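Local coordinates for protein alanine racemase (Corynebacterium glutamicum, PDB 2DY3) that belongs to the alanine racemase family and holds pyridoxal-5'-phosphate in its two-domain fold, which pairs a TIM-barrel domain with a mostly beta C-terminal domain, at residues Ile13-Asn16 against Thr17-Lys21; Phe57-Thr61 against Leu62-Met66; Pro168-Asp171 against Arg172-Ala176; His195-Asn198 against Ser199-Leu203; Asp207-Met210 against Glu211-Pro215. All blocks are in the same frame, centred on the assembly; numbering follows the deposited sequence.

Overall arrangement
All five contacts lie in the TIM-barrel domain. Contacts 4 and 5 are neighbours, with centres about 6 Å apart, and both touch pyridoxal-5'-phosphate. Contact 4 meets the phosphate, and contact 5 brings an arginine to the pyridine nitrogen. Cys-197 O and Arg-214 N, 2.8 Å apart, probably bond the two together. Contact 3 lies on the outer side of both: Ile-174 packs on Val-196 of contact 4 and on Leu-208 of contact 5. Contact 1 also reaches both, with Leu-20 touching Phe-202 and Pro-215. Contact 2 stands apart. Its centre is about 19 Å from that of contact 4, but the side chain of Ala-60 comes within about 6 Å of the ligand.

Contact 1 (Ile13-Asn16 against Thr17-Lys21); sequences IAHN and TRVLK
Thr-17 and Ile-13, one turn apart on helix 10-24, form the tight part of this contact. Ile-13 O accepts two bonds. One comes from Thr-17 N, 2.8 Å from Ile-13 O, and the other from Thr-17 OG1, also 2.8 Å from it. The two donors arrive from opposite faces of the carbonyl plane, and the hydroxyl stands 38° out of it. The hydroxyl can fold back because OG1 sits beside its own backbone N (chi1 -62°). Its proton is thus used inside the helix. Ile-13 CG2 passes Thr-17 OG1 at 4.2 Å. Further along this buried side, Leu-20 CG presses on Asn-16 O at 3.1 Å. Ile-13 and Thr-17 both pack on Ile-49 of helix 42-50, while Thr-17 and Leu-20 meet Phe-219.

The other side is looser. Val-19 CG2 lies over one face of the His-15 ring, 3.9 Å from the ring centroid. This is a CH-pi contact, shifted toward the rim. His-15 NE2 bonds to Gly-231 O, which helps to fix the turn of the ring. Arg-18 CG rests on Ala-14 O at 3.4 Å. The arginine chain then bends at chi3 and carries the guanidinium away on the exposed side. The arrangement is that of an amphipathic helix in a TIM-barrel domain, with one stripe packed on helix 42-50 and the other, with Arg-18, more open to solvent.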
# COMPACT_ATOMS: atom_id res chain seq x y z
N ILE B 13 10.06 3.97 -19.90
CA ILE B 13 9.07 2.94 -20.21
C ILE B 13 8.97 2.71 -21.72
O ILE B 13 8.92 1.57 -22.19
CB ILE B 13 7.67 3.32 -19.64
CG1 ILE B 13 7.71 3.23 -18.11
CG2 ILE B 13 6.60 2.39 -20.20
CD1 ILE B 13 6.41 3.57 -17.43
N ALA B 14 8.96 3.80 -22.48
CA ALA B 14 8.89 3.69 -23.93
C ALA B 14 10.13 2.93 -24.41
O ALA B 14 10.04 2.02 -25.23
CB ALA B 14 8.84 5.07 -24.56
N HIS B 15 11.29 3.32 -23.87
CA HIS B 15 12.55 2.67 -24.22
C HIS B 15 12.45 1.17 -23.96
O HIS B 15 12.75 0.36 -24.83
CB HIS B 15 13.68 3.25 -23.37
CG HIS B 15 14.95 2.47 -23.44
ND1 HIS B 15 15.81 2.53 -24.52
CD2 HIS B 15 15.49 1.57 -22.59
CE1 HIS B 15 16.82 1.70 -24.33
NE2 HIS B 15 16.65 1.11 -23.16
N ASN B 16 12.04 0.83 -22.74
CA ASN B 16 11.89 -0.56 -22.34
C ASN B 16 10.95 -1.28 -23.29
O ASN B 16 11.19 -2.44 -23.67
CB ASN B 16 11.34 -0.64 -20.91
CG ASN B 16 12.30 -0.08 -19.88
OD1 ASN B 16 11.90 0.30 -18.78
ND2 ASN B 16 13.58 -0.05 -20.22
N THR B 17 9.88 -0.60 -23.69
CA THR B 17 8.91 -1.18 -24.60
C THR B 17 9.56 -1.49 -25.95
O THR B 17 9.33 -2.56 -26.52
CB THR B 17 7.71 -0.24 -24.82
OG1 THR B 17 7.04 -0.03 -23.57
CG2 THR B 17 6.73 -0.86 -25.82
N ARG B 18 10.37 -0.56 -26.45
CA ARG B 18 11.07 -0.75 -27.72
C ARG B 18 12.06 -1.91 -27.63
O ARG B 18 12.16 -2.73 -28.55
CB ARG B 18 11.81 0.53 -28.12
CG ARG B 18 10.91 1.68 -28.53
CD ARG B 18 11.71 2.96 -28.78
NE ARG B 18 12.75 2.79 -29.79
CZ ARG B 18 13.58 3.76 -30.18
NH1 ARG B 18 13.50 4.97 -29.64
NH2 ARG B 18 14.51 3.51 -31.10
N VAL B 19 12.79 -1.99 -26.53
CA VAL B 19 13.76 -3.06 -26.33
C VAL B 19 13.09 -4.42 -26.24
O VAL B 19 13.64 -5.43 -26.69
CB VAL B 19 14.58 -2.84 -25.03
CG1 VAL B 19 15.39 -4.08 -24.71
CG2 VAL B 19 15.50 -1.65 -25.20
N LEU B 20 11.90 -4.46 -25.66
CA LEU B 20 11.18 -5.73 -25.55
C LEU B 20 10.56 -6.10 -26.89
O LEU B 20 10.50 -7.28 -27.25
CB LEU B 20 10.09 -5.63 -24.47
CG LEU B 20 10.58 -5.42 -23.04
CD1 LEU B 20 9.40 -5.38 -22.10
CD2 LEU B 20 11.53 -6.55 -22.64
N LYS B 21 10.11 -5.09 -27.63
CA LYS B 21 9.51 -5.33 -28.93
C LYS B 21 10.56 -5.93 -29.87
O LYS B 21 10.31 -6.91 -30.56
CB LYS B 21 8.95 -4.03 -29.52
CG LYS B 21 8.00 -4.23 -30.69
CD LYS B 21 6.81 -5.10 -30.28
CE LYS B 21 5.93 -5.45 -31.47
NZ LYS B 21 5.28 -4.26 -32.06

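Contact 2 (Phe57-Thr61 against Leu62-Met66); sequences FGVAT and LAEAM
Glu-64 reaches back from helix 62-70 to the corner at Ala-60 and Thr-61. Its OE1 accepts two backbone N-H groups. Ala-60 N meets Glu-64 OE1 at 2.9 Å, nearly in line with the C-O bond, though the angle at the hydrogen is only 134°. Thr-61 N meets Glu-64 OE1 at 3.0 Å from above the carboxylate plane, with a straighter angle of 168°. The return bond runs from Glu-64 N to Thr-61 OG1, 3.2 Å long. For this, OG1 stands between the backbone N and the carbonyl carbon of its residue (chi1 71°). Thr-61 is the N-cap, and the paired bonds make a capping box. Ala-65 N then bonds to Thr-61 O at 3.0 Å and begins the helical pattern. Beside these bonds, Val-59 CG2 packs on Ala-65 CB at 3.6 Å, closing the step from strand to helix in this beta-alpha-beta unit. Glu-64 OE2 is used as well. It accepts from Ala-35 N and forms a salt bridge with Arg-355 of the second subunit. With both oxygens met by donors and an arginine at hand, this buried carboxylate is probably ionised, and it ties the helix start to the dimer interface.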
# COMPACT_ATOMS: atom_id res chain seq x y z
N PHE B 57 -2.42 -6.38 -23.80
CA PHE B 57 -2.17 -6.11 -22.39
C PHE B 57 -2.76 -7.20 -21.52
O PHE B 57 -3.80 -7.78 -21.84
CB PHE B 57 -2.79 -4.76 -22.00
CG PHE B 57 -2.06 -3.57 -22.56
CD1 PHE B 57 -0.96 -3.05 -21.91
CD2 PHE B 57 -2.48 -3.00 -23.75
CE1 PHE B 57 -0.27 -1.97 -22.45
CE2 PHE B 57 -1.79 -1.92 -24.29
CZ PHE B 57 -0.69 -1.40 -23.63
N GLY B 58 -2.08 -7.49 -20.42
CA GLY B 58 -2.56 -8.51 -19.51
C GLY B 58 -2.75 -7.93 -18.12
O GLY B 58 -1.89 -7.17 -17.63
N VAL B 59 -3.88 -8.24 -17.50
CA VAL B 59 -4.15 -7.78 -16.14
C VAL B 59 -4.74 -8.92 -15.35
O VAL B 59 -5.13 -9.95 -15.92
CB VAL B 59 -5.14 -6.58 -16.07
CG1 VAL B 59 -4.49 -5.33 -16.66
CG2 VAL B 59 -6.44 -6.92 -16.79
N ALA B 60 -4.82 -8.74 -14.04
CA ALA B 60 -5.38 -9.77 -13.18
C ALA B 60 -6.89 -9.73 -13.10
O ALA B 60 -7.56 -10.72 -13.39
CB ALA B 60 -4.80 -9.64 -11.78
N THR B 61 -7.44 -8.58 -12.72
CA THR B 61 -8.88 -8.47 -12.52
C THR B 61 -9.74 -7.82 -13.61
O THR B 61 -9.25 -7.16 -14.51
CB THR B 61 -9.18 -7.73 -11.20
OG1 THR B 61 -8.84 -6.35 -11.33
CG2 THR B 61 -8.37 -8.34 -10.06
N LEU B 62 -11.04 -8.05 -13.48
CA LEU B 62 -12.05 -7.52 -14.37
C LEU B 62 -11.97 -6.01 -14.33
O LEU B 62 -12.00 -5.34 -15.36
CB LEU B 62 -13.43 -7.97 -13.88
CG LEU B 62 -14.24 -9.06 -14.57
CD1 LEU B 62 -13.36 -10.01 -15.38
CD2 LEU B 62 -15.04 -9.80 -13.50
N ALA B 63 -11.87 -5.47 -13.11
CA ALA B 63 -11.79 -4.04 -12.91
C ALA B 63 -10.57 -3.42 -13.57
O ALA B 63 -10.66 -2.32 -14.12
CB ALA B 63 -11.82 -3.72 -11.40
N GLU B 64 -9.43 -4.11 -13.53
CA GLU B 64 -8.22 -3.57 -14.16
C GLU B 64 -8.38 -3.59 -15.68
O GLU B 64 -7.99 -2.65 -16.37
CB GLU B 64 -6.98 -4.40 -13.78
CG GLU B 64 -6.63 -4.35 -12.30
CD GLU B 64 -5.45 -5.24 -11.97
OE1 GLU B 64 -5.39 -6.35 -12.51
OE2 GLU B 64 -4.60 -4.83 -11.15
N ALA B 65 -8.94 -4.68 -16.19
CA ALA B 65 -9.15 -4.78 -17.63
C ALA B 65 -10.10 -3.67 -18.09
O ALA B 65 -9.85 -3.02 -19.11
CB ALA B 65 -9.73 -6.15 -17.98
N MET B 66 -11.17 -3.45 -17.34
CA MET B 66 -12.13 -2.40 -17.69
C MET B 66 -11.50 -1.01 -17.60
O MET B 66 -11.85 -0.12 -18.38
CB MET B 66 -13.38 -2.51 -16.80
CG MET B 66 -14.33 -3.64 -17.24
SD MET B 66 -15.82 -3.91 -16.23
CE MET B 66 -16.93 -2.64 -16.92

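Contact 3 (Pro168-Asp171 against Arg172-Ala176); sequences PETD and RQIIA
Glu-169 and Gln-173 touch across one turn at the start of helix 169-186. Glu-169 CG meets Gln-173 NE2 at 3.8 Å. The carboxylate and amide planes stand 71° apart, so the two groups are not stacked. The aliphatic part of Gln-173 does more of the packing, with its CG 3.4 Å from Glu-169 O. Next to it, Ile-174 CG1 lies 3.4 Å from Thr-170 O. Ile-175 does the same one residue on, and its CG1 rests on Asp-171 O at 3.3 Å. In each of these three residues the branch turns beside its own backbone N (Gln-173 chi1 -71°), which brings it back over the preceding turn.

Under this layer run the backbone bonds. Gln-173 N bonds to Glu-169 O at 3.0 Å, and Ile-174 N bonds to Thr-170 O at 3.0 Å. The first bond of the series, Arg-172 N to Pro-168 O, is a little longer at 3.2 Å.

The polar ends are held from further out. Thr-170 OG1 bonds to Ala-162 O, across the unmodelled residues 163-167. Gln-173 OE1 bonds to Ser-125 OG, and Asp-171 OD1 forms a salt bridge with Arg-205.

Glu-169 and Arg-172 carry opposite charges, but their nearest charged atoms, OE1 and NH1, are 6.7 Å apart and form no bridge. The acids Glu-169 and Asp-171 both lie in the first turn, where a helix start would probably suit negative charge. The polar ends of Thr-170, Asp-171 and Gln-173 are all met from outside the turn, so the chemistry here ties the helix start to its surroundings.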
# COMPACT_ATOMS: atom_id res chain seq x y z
N PRO B 168 14.64 -27.32 -15.47
CA PRO B 168 14.06 -28.24 -14.49
C PRO B 168 12.54 -28.13 -14.44
O PRO B 168 11.83 -28.75 -15.24
CB PRO B 168 14.70 -27.80 -13.17
CG PRO B 168 15.87 -26.91 -13.58
CD PRO B 168 15.31 -26.21 -14.78
N GLU B 169 12.06 -27.34 -13.49
CA GLU B 169 10.63 -27.12 -13.29
C GLU B 169 9.94 -26.58 -14.55
O GLU B 169 8.91 -27.10 -14.98
CB GLU B 169 10.43 -26.12 -12.14
CG GLU B 169 9.00 -25.68 -11.92
CD GLU B 169 8.14 -26.76 -11.29
OE1 GLU B 169 7.90 -27.79 -11.94
OE2 GLU B 169 7.71 -26.56 -10.13
N THR B 170 10.53 -25.54 -15.13
CA THR B 170 9.99 -24.91 -16.33
C THR B 170 9.74 -25.88 -17.48
O THR B 170 8.64 -25.93 -18.02
CB THR B 170 10.92 -23.79 -16.81
OG1 THR B 170 10.96 -22.75 -15.82
CG2 THR B 170 10.42 -23.21 -18.13
N ASP B 171 10.76 -26.64 -17.84
CA ASP B 171 10.61 -27.59 -18.94
C ASP B 171 9.56 -28.65 -18.65
O ASP B 171 8.89 -29.13 -19.57
CB ASP B 171 11.96 -28.24 -19.26
CG ASP B 171 12.79 -27.39 -20.21
OD1 ASP B 171 12.80 -26.16 -20.06
OD2 ASP B 171 13.44 -27.96 -21.11
N ARG B 172 9.41 -29.03 -17.39
CA ARG B 172 8.40 -30.03 -17.04
C ARG B 172 7.02 -29.42 -17.29
O ARG B 172 6.10 -30.11 -17.74
CB ARG B 172 8.54 -30.45 -15.58
CG ARG B 172 7.64 -31.62 -15.20
CD ARG B 172 7.93 -32.84 -16.07
NE ARG B 172 9.31 -33.31 -15.89
CZ ARG B 172 9.75 -33.92 -14.79
NH1 ARG B 172 8.93 -34.15 -13.78
NH2 ARG B 172 11.02 -34.29 -14.71
N GLN B 173 6.89 -28.13 -17.01
CA GLN B 173 5.63 -27.43 -17.23
C GLN B 173 5.31 -27.33 -18.72
O GLN B 173 4.15 -27.51 -19.12
CB GLN B 173 5.68 -26.02 -16.64
CG GLN B 173 5.66 -25.96 -15.12
CD GLN B 173 5.36 -24.56 -14.60
OE1 GLN B 173 4.22 -24.09 -14.68
NE2 GLN B 173 6.38 -23.88 -14.09
N ILE B 174 6.33 -27.06 -19.53
CA ILE B 174 6.14 -26.94 -20.97
C ILE B 174 5.67 -28.26 -21.56
O ILE B 174 4.81 -28.28 -22.44
CB ILE B 174 7.44 -26.49 -21.69
CG1 ILE B 174 7.81 -25.08 -21.24
CG2 ILE B 174 7.24 -26.50 -23.21
CD1 ILE B 174 6.74 -24.07 -21.54
N ILE B 175 6.23 -29.36 -21.08
CA ILE B 175 5.82 -30.67 -21.58
C ILE B 175 4.32 -30.85 -21.34
O ILE B 175 3.59 -31.23 -22.24
CB ILE B 175 6.58 -31.81 -20.88
CG1 ILE B 175 8.04 -31.83 -21.34
CG2 ILE B 175 5.93 -33.14 -21.21
CD1 ILE B 175 8.88 -32.90 -20.67
N ALA B 176 3.87 -30.59 -20.11
CA ALA B 176 2.46 -30.72 -19.76
C ALA B 176 1.59 -29.75 -20.57
O ALA B 176 0.48 -30.09 -20.98
CB ALA B 176 2.27 -30.48 -18.27

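Contact 4 (His195-Asn198 against Ser199-Leu203); sequences HVCN and SPAFL. With PLP (pyridoxal-5'-phosphate), chain F.
Asn-198 and Pro-200 meet with their side chains crossed at about a right angle. Pro-200 CG sits 3.1 Å from Asn-198 ND2 and equally near Asn-198 OD1, so the ring corner is pressed against the middle of the amide. A chi1 of 58° swings the amide in over its own backbone. The same torsion brings Asn-198 OD1 to Ala-201 N at 3.2 Å. The donor is tilted 34° from the plane of the side-chain carbonyl. This is an N-cap bond at the start of helix 199-202. Asn-198 O takes the next amide, Phe-202 N, at 2.8 Å. Behind the cap, Cys-197 SG packs on Ala-201 CB at 3.9 Å.

Phe-202 turns its ring the other way, toward helix 10-24. There it packs on Leu-20 and Met-23 and meets the His-209 ring with the planes at about 40°.

Ser-199 faces pyridoxal-5'-phosphate. Its N bonds to O3P of the ligand at 2.7 Å, and its OG bonds to the same O3P at 2.8 Å. Ala-218 N also bonds to OG. Gly-216 N and Leu-217 N bond to the ligand too. A phosphate at the N-terminal end of a short helix probably gains from the helix dipole, so backbone amides and the serine hydroxyl together suit this site to a negative group.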
# COMPACT_ATOMS: atom_id res chain seq x y z
N HIS B 195 0.81 -18.53 -25.11
CA HIS B 195 1.91 -17.87 -24.42
C HIS B 195 2.21 -18.46 -23.05
O HIS B 195 1.32 -18.97 -22.37
CB HIS B 195 1.63 -16.37 -24.30
CG HIS B 195 0.21 -16.04 -23.94
ND1 HIS B 195 -0.16 -15.67 -22.66
CD2 HIS B 195 -0.91 -15.97 -24.69
CE1 HIS B 195 -1.45 -15.38 -22.65
NE2 HIS B 195 -1.93 -15.55 -23.87
N VAL B 196 3.48 -18.39 -22.65
CA VAL B 196 3.92 -18.91 -21.36
C VAL B 196 4.99 -18.02 -20.74
O VAL B 196 5.18 -18.03 -19.53
CB VAL B 196 4.51 -20.33 -21.50
CG1 VAL B 196 3.48 -21.29 -22.09
CG2 VAL B 196 5.76 -20.29 -22.38
N CYS B 197 5.68 -17.25 -21.57
CA CYS B 197 6.78 -16.40 -21.11
C CYS B 197 6.53 -15.12 -20.33
O CYS B 197 5.93 -14.17 -20.83
CB CYS B 197 7.69 -16.07 -22.30
SG CYS B 197 8.77 -17.43 -22.83
N ASN B 198 7.01 -15.10 -19.09
CA ASN B 198 6.93 -13.92 -18.23
C ASN B 198 8.33 -13.31 -18.41
O ASN B 198 9.12 -13.85 -19.18
CB ASN B 198 6.67 -14.33 -16.78
CG ASN B 198 7.74 -15.25 -16.23
OD1 ASN B 198 8.54 -15.82 -16.98
ND2 ASN B 198 7.75 -15.43 -14.92
N SER B 199 8.64 -12.21 -17.73
CA SER B 199 9.96 -11.59 -17.90
C SER B 199 11.19 -12.50 -17.80
O SER B 199 12.04 -12.50 -18.69
CB SER B 199 10.12 -10.41 -16.93
OG SER B 199 9.31 -9.32 -17.31
N PRO B 200 11.31 -13.27 -16.71
CA PRO B 200 12.47 -14.15 -16.57
C PRO B 200 12.64 -15.14 -17.72
O PRO B 200 13.72 -15.25 -18.29
CB PRO B 200 12.24 -14.83 -15.22
CG PRO B 200 10.76 -14.79 -15.07
CD PRO B 200 10.40 -13.42 -15.56
N ALA B 201 11.57 -15.85 -18.07
CA ALA B 201 11.62 -16.81 -19.17
C ALA B 201 11.88 -16.12 -20.51
O ALA B 201 12.71 -16.58 -21.29
CB ALA B 201 10.31 -17.60 -19.23
N PHE B 202 11.18 -15.02 -20.76
CA PHE B 202 11.33 -14.26 -22.00
C PHE B 202 12.76 -13.79 -22.23
O PHE B 202 13.28 -13.88 -23.34
CB PHE B 202 10.40 -13.05 -21.98
CG PHE B 202 10.56 -12.14 -23.18
CD1 PHE B 202 10.38 -12.63 -24.47
CD2 PHE B 202 10.85 -10.80 -23.01
CE1 PHE B 202 10.50 -11.79 -25.57
CE2 PHE B 202 10.97 -9.95 -24.10
CZ PHE B 202 10.79 -10.45 -25.38
N LEU B 203 13.40 -13.29 -21.18
CA LEU B 203 14.76 -12.79 -21.29
C LEU B 203 15.82 -13.90 -21.27
O LEU B 203 17.01 -13.60 -21.17
CB LEU B 203 15.06 -11.80 -20.16
CG LEU B 203 14.25 -10.50 -20.10
CD1 LEU B 203 14.70 -9.68 -18.89
CD2 LEU B 203 14.44 -9.69 -21.38
N1 PLP F . 1.61 -13.52 -16.53
C2 PLP F . 0.78 -13.69 -15.41
C2A PLP F . -0.34 -14.72 -15.47
C3 PLP F . 1.02 -12.91 -14.26
O3 PLP F . 0.21 -13.07 -13.15
C4 PLP F . 2.08 -11.95 -14.25
C4A PLP F . 2.41 -11.09 -13.01
C5 PLP F . 2.91 -11.83 -15.42
C6 PLP F . 2.66 -12.61 -16.53
C5A PLP F . 4.07 -10.88 -15.49
O4P PLP F . 5.24 -11.46 -14.94
P PLP F . 6.70 -10.76 -14.83
O1P PLP F . 6.55 -9.49 -14.13
O2P PLP F . 7.45 -11.75 -14.06
O3P PLP F . 7.11 -10.60 -16.24

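Contact 5 (Asp207-Met210 against Glu211-Pro215); sequences DLHM and EMVRP. With PLP (pyridoxal-5'-phosphate), chain F.
The pyridoxal-5'-phosphate pocket is reached at the end of this segment pair, which first makes a tight turn and then a short strand. At the turn, His-209 and Val-213 pack together. Val-213 CG1 comes within 3.8 Å of His-209 ND1 and approaches the ring obliquely. The same methyl lies 3.7 Å from His-209 O. It points back this way because CG1 sits beside the backbone N of Val-213 (chi1 -59°).

Met-210 and Glu-211 are the corner residues. Met-210 has a positive phi of 53°, and the pair has the backbone angles of a type II' turn. Glu-211 folds back at chi2, which brings its OE1 to 3.9 Å from Met-210 CB. OE1 bonds to Asn-194 N. A water lies in the crook of the turn, 2.7 Å from Leu-208 O and 2.8 Å from Met-212 O. With other acceptors close by, it need not serve both at once.

Strand 212-213 runs parallel to strand 28-32, the first strand of the barrel, and helps to close the TIM barrel there. Val-213 bonds through its backbone to Lys-28 and Met-30. Met-212 packs its side chain on the same two residues.

Beyond the strand, Arg-214 turns to the ligand. A straight run from CG to NE carries the guanidinium there. The pyridine ring meets one face of the guanidinium with its N1 end, the two planes being nearly perpendicular; Arg-214 NH1 is 2.9 Å from N1 of the ligand. A positive group so close would probably disfavour a proton on N1. Pro-215 CA lies 3.6 Å from O3P of the phosphate.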
# COMPACT_ATOMS: atom_id res chain seq x y z
N ASP B 207 13.30 -19.98 -27.11
CA ASP B 207 12.65 -21.16 -27.65
C ASP B 207 11.22 -21.30 -27.14
O ASP B 207 10.47 -22.16 -27.61
CB ASP B 207 13.45 -22.42 -27.30
CG ASP B 207 13.62 -22.60 -25.80
OD1 ASP B 207 13.71 -23.76 -25.35
OD2 ASP B 207 13.67 -21.58 -25.07
N LEU B 208 10.84 -20.46 -26.19
CA LEU B 208 9.49 -20.52 -25.62
C LEU B 208 8.61 -19.33 -25.98
O LEU B 208 7.56 -19.13 -25.37
CB LEU B 208 9.57 -20.67 -24.10
CG LEU B 208 10.37 -21.86 -23.57
CD1 LEU B 208 10.42 -21.82 -22.05
CD2 LEU B 208 9.74 -23.15 -24.06
N HIS B 209 9.03 -18.54 -26.95
CA HIS B 209 8.24 -17.37 -27.34
C HIS B 209 6.85 -17.71 -27.86
O HIS B 209 5.90 -16.95 -27.65
CB HIS B 209 8.98 -16.55 -28.40
CG HIS B 209 10.16 -15.80 -27.87
ND1 HIS B 209 10.52 -15.82 -26.53
CD2 HIS B 209 11.06 -15.00 -28.48
CE1 HIS B 209 11.58 -15.06 -26.35
NE2 HIS B 209 11.93 -14.55 -27.52
N MET B 210 6.72 -18.84 -28.55
CA MET B 210 5.43 -19.24 -29.10
C MET B 210 4.88 -18.09 -29.93
O MET B 210 5.64 -17.39 -30.59
CB MET B 210 4.47 -19.60 -27.96
CG MET B 210 5.03 -20.68 -27.06
SD MET B 210 3.83 -21.33 -25.90
CE MET B 210 2.99 -22.51 -26.95
N GLU B 211 3.57 -17.86 -29.89
CA GLU B 211 2.99 -16.77 -30.68
C GLU B 211 2.97 -15.45 -29.92
O GLU B 211 2.82 -14.38 -30.52
CB GLU B 211 1.56 -17.10 -31.12
CG GLU B 211 1.41 -18.28 -32.07
CD GLU B 211 1.47 -19.62 -31.35
OE1 GLU B 211 1.25 -19.65 -30.12
OE2 GLU B 211 1.73 -20.64 -32.03
N MET B 212 3.12 -15.52 -28.61
CA MET B 212 3.07 -14.32 -27.79
C MET B 212 3.83 -14.50 -26.48
O MET B 212 3.88 -15.60 -25.94
CB MET B 212 1.60 -13.95 -27.52
CG MET B 212 1.36 -12.61 -26.80
SD MET B 212 -0.42 -12.25 -26.62
CE MET B 212 -0.68 -11.13 -27.96
N VAL B 213 4.42 -13.40 -26.00
CA VAL B 213 5.15 -13.40 -24.74
C VAL B 213 4.46 -12.33 -23.88
O VAL B 213 3.93 -11.36 -24.41
CB VAL B 213 6.64 -13.03 -24.96
CG1 VAL B 213 7.28 -14.03 -25.91
CG2 VAL B 213 6.76 -11.62 -25.52
N ARG B 214 4.46 -12.52 -22.57
CA ARG B 214 3.80 -11.55 -21.69
C ARG B 214 4.64 -11.11 -20.51
O ARG B 214 4.40 -11.52 -19.38
CB ARG B 214 2.46 -12.09 -21.19
CG ARG B 214 2.51 -13.44 -20.52
CD ARG B 214 1.22 -13.71 -19.76
NE ARG B 214 1.15 -15.08 -19.24
CZ ARG B 214 2.13 -15.69 -18.57
NH1 ARG B 214 3.28 -15.07 -18.32
NH2 ARG B 214 1.95 -16.92 -18.10
N PRO B 215 5.63 -10.25 -20.77
CA PRO B 215 6.47 -9.77 -19.68
C PRO B 215 5.85 -8.57 -18.99
O PRO B 215 5.12 -7.79 -19.61
CB PRO B 215 7.78 -9.43 -20.39
CG PRO B 215 7.31 -8.92 -21.71
CD PRO B 215 6.18 -9.86 -22.08
N1 PLP F . 1.61 -13.52 -16.53
C2 PLP F . 0.78 -13.69 -15.41
C2A PLP F . -0.34 -14.72 -15.47
C3 PLP F . 1.02 -12.91 -14.26
O3 PLP F . 0.21 -13.07 -13.15
C4 PLP F . 2.08 -11.95 -14.25
C4A PLP F . 2.41 -11.09 -13.01
C5 PLP F . 2.91 -11.83 -15.42
C6 PLP F . 2.66 -12.61 -16.53
C5A PLP F . 4.07 -10.88 -15.49
O4P PLP F . 5.24 -11.46 -14.94
P PLP F . 6.70 -10.76 -14.83
O1P PLP F . 6.55 -9.49 -14.13
O2P PLP F . 7.45 -11.75 -14.06
O3P PLP F . 7.11 -10.60 -16.24
O HOH W 1 5.55 -17.43 -24.68